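Local coordinates for protein deoxyhypusine hydroxylase (Homo sapiens, PDB 4D50) that hydroxylates the deoxyhypusine residue of translation initiation factor eIF5A at a diiron centre, completing the formation of hypusine, at residues A[26-40]-A[56-70]. Sequence-based numbering, arbitrary orientation.
Sequences LQARFRALFTLRGLG and SALLKHELAYCLGQM. With FE (Fe (III) ion), chain D; PER (peroxide ion), chain E.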
loop_
_atom_site.group_PDB
_atom_site.type_symbol
_atom_site.label_atom_id
_atom_site.label_comp_id
_atom_site.label_asym_id
_atom_site.label_seq_id
_atom_site.Cartn_x
_atom_site.Cartn_y
_atom_site.Cartn_z
ATOM N N LEU A 26 0.252 9.736 -16.156
ATOM C CA LEU A 26 0.053 8.924 -14.968
ATOM C C LEU A 26 0.149 9.747 -13.674
ATOM O O LEU A 26 -0.627 9.533 -12.698
ATOM C CB LEU A 26 1.095 7.797 -14.963
ATOM C CG LEU A 26 0.788 6.568 -14.105
ATOM C CD1 LEU A 26 -0.592 6.007 -14.475
ATOM C CD2 LEU A 26 1.883 5.505 -14.280
ATOM N N GLN A 27 1.067 10.696 -13.602
ATOM C CA GLN A 27 1.247 11.425 -12.370
ATOM C C GLN A 27 -0.005 12.271 -12.079
ATOM O O GLN A 27 -0.366 12.454 -10.922
ATOM C CB GLN A 27 2.510 12.292 -12.412
ATOM C CG GLN A 27 2.438 13.478 -13.385
ATOM C CD GLN A 27 3.260 14.677 -12.920
ATOM O OE1 GLN A 27 4.058 15.217 -13.673
ATOM N NE2 GLN A 27 3.051 15.102 -11.679
ATOM N N ALA A 28 -0.665 12.742 -13.122
ATOM C CA ALA A 28 -1.903 13.525 -13.042
ATOM C C ALA A 28 -3.092 12.700 -12.584
ATOM O O ALA A 28 -3.926 13.152 -11.819
ATOM C CB ALA A 28 -2.225 14.136 -14.388
ATOM N N ARG A 29 -3.139 11.462 -13.029
ATOM C CA ARG A 29 -4.161 10.571 -12.572
ATOM C C ARG A 29 -3.872 10.141 -11.140
ATOM O O ARG A 29 -4.809 9.971 -10.370
ATOM C CB ARG A 29 -4.243 9.393 -13.502
ATOM C CG ARG A 29 -4.478 9.759 -15.008
ATOM C CD ARG A 29 -4.403 8.530 -15.881
ATOM N NE ARG A 29 -5.574 7.701 -15.740
ATOM C CZ ARG A 29 -5.758 6.501 -16.235
ATOM N NH1 ARG A 29 -4.828 5.922 -16.991
ATOM N NH2 ARG A 29 -6.889 5.854 -16.046
ATOM N N PHE A 30 -2.599 10.048 -10.711
ATOM C CA PHE A 30 -2.329 9.771 -9.270
ATOM C C PHE A 30 -2.746 10.878 -8.386
ATOM O O PHE A 30 -3.336 10.689 -7.321
ATOM C CB PHE A 30 -0.837 9.447 -9.016
ATOM C CG PHE A 30 -0.536 7.999 -9.138
ATOM C CD1 PHE A 30 -0.633 7.377 -10.361
ATOM C CD2 PHE A 30 -0.193 7.252 -8.022
ATOM C CE1 PHE A 30 -0.369 6.031 -10.494
ATOM C CE2 PHE A 30 0.028 5.903 -8.146
ATOM C CZ PHE A 30 -0.049 5.293 -9.388
ATOM N N ARG A 31 -2.483 12.086 -8.844
ATOM C CA ARG A 31 -2.864 13.278 -8.124
ATOM C C ARG A 31 -4.344 13.323 -7.983
ATOM O O ARG A 31 -4.826 13.620 -6.892
ATOM C CB ARG A 31 -2.430 14.553 -8.865
ATOM C CG ARG A 31 -1.016 14.901 -8.598
ATOM C CD ARG A 31 -0.566 16.066 -9.489
ATOM N NE ARG A 31 0.884 16.015 -9.579
ATOM C CZ ARG A 31 1.699 16.310 -8.564
ATOM N NH1 ARG A 31 1.219 16.752 -7.397
ATOM N NH2 ARG A 31 3.007 16.182 -8.721
ATOM N N ALA A 32 -5.065 13.021 -9.044
ATOM C CA ALA A 32 -6.570 12.982 -8.970
ATOM C C ALA A 32 -7.043 11.955 -7.957
ATOM O O ALA A 32 -7.951 12.166 -7.146
ATOM C CB ALA A 32 -7.139 12.693 -10.331
ATOM N N LEU A 33 -6.471 10.761 -8.064
ATOM C CA LEU A 33 -6.825 9.686 -7.170
ATOM C C LEU A 33 -6.645 10.040 -5.701
ATOM O O LEU A 33 -7.524 9.816 -4.917
ATOM C CB LEU A 33 -5.991 8.418 -7.475
ATOM C CG LEU A 33 -6.121 7.263 -6.465
ATOM C CD1 LEU A 33 -7.568 6.730 -6.375
ATOM C CD2 LEU A 33 -5.144 6.145 -6.819
ATOM N N PHE A 34 -5.465 10.549 -5.283
ATOM C CA PHE A 34 -5.263 10.890 -3.919
ATOM C C PHE A 34 -6.086 12.085 -3.465
ATOM O O PHE A 34 -6.502 12.146 -2.316
ATOM C CB PHE A 34 -3.768 11.001 -3.607
ATOM C CG PHE A 34 -3.137 9.645 -3.522
ATOM C CD1 PHE A 34 -3.411 8.783 -2.421
ATOM C CD2 PHE A 34 -2.333 9.195 -4.526
ATOM C CE1 PHE A 34 -2.903 7.499 -2.356
ATOM C CE2 PHE A 34 -1.824 7.892 -4.461
ATOM C CZ PHE A 34 -2.118 7.073 -3.387
ATOM N N THR A 35 -6.442 12.958 -4.378
ATOM C CA THR A 35 -7.356 14.015 -3.980
ATOM C C THR A 35 -8.733 13.388 -3.684
ATOM O O THR A 35 -9.337 13.724 -2.668
ATOM C CB THR A 35 -7.424 15.092 -5.066
ATOM O OG1 THR A 35 -6.091 15.583 -5.261
ATOM C CG2 THR A 35 -8.374 16.282 -4.690
ATOM N N LEU A 36 -9.228 12.526 -4.545
ATOM C CA LEU A 36 -10.500 11.874 -4.296
ATOM C C LEU A 36 -10.488 11.094 -3.030
ATOM O O LEU A 36 -11.515 11.012 -2.373
ATOM C CB LEU A 36 -10.918 10.980 -5.432
ATOM C CG LEU A 36 -11.235 11.667 -6.757
ATOM C CD1 LEU A 36 -11.455 10.610 -7.845
ATOM C CD2 LEU A 36 -12.503 12.522 -6.629
ATOM N N ARG A 37 -9.380 10.409 -2.758
ATOM C CA ARG A 37 -9.266 9.668 -1.515
ATOM C C ARG A 37 -9.507 10.552 -0.312
ATOM O O ARG A 37 -10.187 10.156 0.645
ATOM C CB ARG A 37 -7.876 9.010 -1.466
ATOM C CG ARG A 37 -7.621 8.206 -0.222
ATOM C CD ARG A 37 -6.887 9.023 0.780
ATOM N NE ARG A 37 -6.593 8.403 2.069
ATOM C CZ ARG A 37 -7.452 8.385 3.076
ATOM N NH1 ARG A 37 -8.687 8.822 2.901
ATOM N NH2 ARG A 37 -7.111 7.860 4.248
ATOM N N GLY A 38 -8.948 11.773 -0.346
ATOM C CA GLY A 38 -9.121 12.766 0.715
ATOM C C GLY A 38 -10.542 13.321 0.832
ATOM O O GLY A 38 -11.093 13.480 1.926
ATOM N N LEU A 39 -11.152 13.580 -0.300
ATOM C CA LEU A 39 -12.498 14.163 -0.325
ATOM C C LEU A 39 -13.529 13.193 0.112
ATOM O O LEU A 39 -14.431 13.519 0.883
ATOM C CB LEU A 39 -12.784 14.708 -1.709
ATOM C CG LEU A 39 -11.930 15.878 -2.108
ATOM C CD1 LEU A 39 -12.168 16.254 -3.533
ATOM C CD2 LEU A 39 -12.162 17.106 -1.192
ATOM N N GLY A 40 -13.432 11.965 -0.395
ATOM C CA GLY A 40 -14.380 10.973 0.049
ATOM C C GLY A 40 -15.781 11.201 -0.481
ATOM O O GLY A 40 -16.035 12.114 -1.260
ATOM N N SER A 56 -3.113 -0.209 -16.381
ATOM C CA SER A 56 -2.006 -0.120 -15.454
ATOM C C SER A 56 -2.297 -0.853 -14.156
ATOM O O SER A 56 -3.096 -0.389 -13.399
ATOM C CB SER A 56 -1.706 1.329 -15.149
ATOM O OG SER A 56 -0.798 1.550 -14.025
ATOM N N ALA A 57 -1.529 -1.895 -13.888
ATOM C CA ALA A 57 -1.666 -2.666 -12.575
ATOM C C ALA A 57 -1.285 -1.756 -11.411
ATOM O O ALA A 57 -1.927 -1.806 -10.325
ATOM C CB ALA A 57 -0.751 -3.888 -12.550
ATOM N N LEU A 58 -0.247 -0.942 -11.590
ATOM C CA LEU A 58 0.171 0.089 -10.604
ATOM C C LEU A 58 -1.013 1.003 -10.246
ATOM O O LEU A 58 -1.395 1.127 -9.063
ATOM C CB LEU A 58 1.327 0.951 -11.089
ATOM C CG LEU A 58 1.753 1.976 -10.050
ATOM C CD1 LEU A 58 2.375 1.313 -8.826
ATOM C CD2 LEU A 58 2.787 2.960 -10.594
ATOM N N LEU A 59 -1.652 1.562 -11.263
ATOM C CA LEU A 59 -2.770 2.452 -10.954
ATOM C C LEU A 59 -3.890 1.670 -10.268
ATOM O O LEU A 59 -4.395 2.079 -9.249
ATOM C CB LEU A 59 -3.263 3.169 -12.216
ATOM C CG LEU A 59 -4.395 4.158 -11.938
ATOM C CD1 LEU A 59 -4.059 5.310 -11.024
ATOM C CD2 LEU A 59 -4.868 4.691 -13.330
ATOM N N LYS A 60 -4.255 0.498 -10.801
ATOM C CA LYS A 60 -5.399 -0.244 -10.265
ATOM C C LYS A 60 -5.243 -0.664 -8.797
ATOM O O LYS A 60 -6.181 -0.599 -8.012
ATOM C CB LYS A 60 -5.683 -1.473 -11.093
ATOM C CG LYS A 60 -6.336 -1.203 -12.442
ATOM C CD LYS A 60 -6.772 -2.505 -13.122
ATOM C CE LYS A 60 -5.596 -3.293 -13.621
ATOM N NZ LYS A 60 -5.955 -4.437 -14.487
ATOM N N HIS A 61 -4.054 -1.046 -8.433
ATOM C CA HIS A 61 -3.785 -1.431 -7.054
ATOM C C HIS A 61 -3.790 -0.220 -6.125
ATOM O O HIS A 61 -4.246 -0.335 -4.969
ATOM C CB HIS A 61 -2.547 -2.316 -6.985
ATOM C CG HIS A 61 -1.342 -1.639 -6.410
ATOM N ND1 HIS A 61 -0.744 -0.550 -6.999
ATOM C CD2 HIS A 61 -0.674 -1.884 -5.255
ATOM C CE1 HIS A 61 0.315 -0.202 -6.260
ATOM N NE2 HIS A 61 0.345 -0.977 -5.176
ATOM N N GLU A 62 -3.429 0.962 -6.628
ATOM C CA GLU A 62 -3.533 2.218 -5.819
ATOM C C GLU A 62 -5.045 2.581 -5.576
ATOM O O GLU A 62 -5.453 3.109 -4.520
ATOM C CB GLU A 62 -2.826 3.332 -6.527
ATOM C CG GLU A 62 -2.033 4.300 -5.669
ATOM C CD GLU A 62 -0.745 3.668 -5.164
ATOM O OE1 GLU A 62 0.036 3.112 -5.960
ATOM O OE2 GLU A 62 -0.608 3.625 -3.932
ATOM N N LEU A 63 -5.839 2.307 -6.583
ATOM C CA LEU A 63 -7.282 2.511 -6.438
ATOM C C LEU A 63 -7.736 1.727 -5.268
ATOM O O LEU A 63 -8.558 2.185 -4.449
ATOM C CB LEU A 63 -8.067 2.077 -7.654
ATOM C CG LEU A 63 -7.650 2.628 -9.023
ATOM C CD1 LEU A 63 -8.449 1.934 -10.086
ATOM C CD2 LEU A 63 -7.893 4.097 -9.070
ATOM N N ALA A 64 -7.370 0.452 -5.278
ATOM C CA ALA A 64 -7.856 -0.419 -4.173
ATOM C C ALA A 64 -7.278 0.049 -2.843
ATOM O O ALA A 64 -8.016 0.063 -1.834
ATOM C CB ALA A 64 -7.468 -1.892 -4.390
ATOM N N TYR A 65 -6.008 0.409 -2.786
ATOM C CA TYR A 65 -5.434 0.918 -1.557
ATOM C C TYR A 65 -6.189 2.119 -0.991
ATOM O O TYR A 65 -6.566 2.171 0.169
ATOM C CB TYR A 65 -3.981 1.319 -1.788
ATOM C CG TYR A 65 -3.276 1.972 -0.639
ATOM C CD1 TYR A 65 -2.864 1.246 0.470
ATOM C CD2 TYR A 65 -3.155 3.366 -0.588
ATOM C CE1 TYR A 65 -2.226 1.878 1.556
ATOM C CE2 TYR A 65 -2.490 3.992 0.440
ATOM C CZ TYR A 65 -2.108 3.265 1.545
ATOM O OH TYR A 65 -1.453 3.917 2.517
ATOM N N CYS A 66 -6.524 3.030 -1.875
ATOM C CA CYS A 66 -7.263 4.246 -1.522
ATOM C C CYS A 66 -8.632 3.903 -0.965
ATOM O O CYS A 66 -9.010 4.482 0.041
ATOM C CB CYS A 66 -7.388 5.265 -2.668
ATOM S SG CYS A 66 -5.820 6.102 -2.972
ATOM N N LEU A 67 -9.356 2.942 -1.584
ATOM C CA LEU A 67 -10.702 2.609 -1.077
ATOM C C LEU A 67 -10.586 2.010 0.304
ATOM O O LEU A 67 -11.497 2.114 1.143
ATOM C CB LEU A 67 -11.406 1.612 -2.032
ATOM C CG LEU A 67 -11.793 2.233 -3.413
ATOM C CD1 LEU A 67 -12.367 1.176 -4.306
ATOM C CD2 LEU A 67 -12.758 3.421 -3.280
ATOM N N GLY A 68 -9.514 1.279 0.526
ATOM C CA GLY A 68 -9.273 0.723 1.848
ATOM C C GLY A 68 -9.131 1.833 2.884
ATOM O O GLY A 68 -9.711 1.752 3.983
ATOM N N GLN A 69 -8.237 2.731 2.619
ATOM C CA GLN A 69 -7.876 3.799 3.547
ATOM C C GLN A 69 -9.033 4.746 3.839
ATOM O O GLN A 69 -9.063 5.342 4.951
ATOM C CB GLN A 69 -6.638 4.570 2.985
ATOM C CG GLN A 69 -5.438 3.690 2.827
ATOM C CD GLN A 69 -4.876 3.191 4.108
ATOM O OE1 GLN A 69 -4.543 3.980 4.940
ATOM N NE2 GLN A 69 -4.739 1.862 4.252
ATOM N N MET A 70 -9.976 4.844 2.856
ATOM C CA MET A 70 -11.187 5.643 2.963
ATOM C C MET A 70 -12.154 5.114 4.026
ATOM O O MET A 70 -12.964 5.856 4.574
ATOM C CB MET A 70 -11.823 5.788 1.635
ATOM C CG MET A 70 -11.005 6.660 0.673
ATOM S SD MET A 70 -11.516 6.500 -1.032
ATOM C CE MET A 70 -12.834 7.665 -1.063
HETATM FE FE FE D . 2.242 -1.420 -3.892
HETATM O O1 PER E . 1.143 -3.960 -3.762
HETATM O O2 PER E . 2.460 -3.521 -4.435
HETATM O O HOH W 1 -7.901 7.073 6.475
HETATM O O HOH W 2 1.064 -1.803 -1.859
HETATM O O HOH W 3 2.184 0.640 -3.247
#
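Phe30, Leu33 and Phe34 of helix 26-39 pack against Leu58, Leu59, Glu62 and Cys66 of helix 57-70, two neighbouring helices that run side by side in the HEAT-like superhelix, at 16° and with axes 9.5 Å apart at closest approach. The Phe30 ring turns its edge to the second helix: CZ meets Leu58 CG at 3.8 Å, and CE2 faces Glu62 OE1. Leu59 divides its methyls, CD1 lying obliquely beside the Phe30 ring while CD2 sits over the centre of the Arg29 guanidinium, 3.5 Å from Arg29 CZ; that guanidinium is also salt-bridged to Asp54. Leu33, with CG anti to its backbone N, straddles the interface, CD1 against Leu63 CD2 and CD2 on Glu62 CB. Glu62 crosses both phenylalanines at about right angles, its carboxylate plane roughly 50° from either ring; its CG touches Phe34 CZ at 3.6 Å. Beside it, Cys66 SG makes an oblique sulfur-aromatic contact, 3.9 Å from the Phe34 ring centroid. This packing backs the active site: about one turn on from Leu58, His61 binds an iron ion through NE2, together with His245 and Glu246, and its ND1 donates in the carbonyl plane to a lone pair of Leu58 O at 2.7 Å. Leu58 thus meets Phe30 with its side chain, while its carbonyl O is likely to fix the rotation of the imidazole. Towards the C-terminal ends, Arg37 bends at chi2 (-96°) to lie across Gln69 and Met70, one guanidinium face over Gln69 CB and Met70 N. Cut back to an alanine here, the side chain would probably leave Gln69 CB and Met70 CG without their cover and the water on Gln69 O without its second protein partner. That water accepts from Arg37 NH2 and donates to Gln69 O, 2.6 Å away.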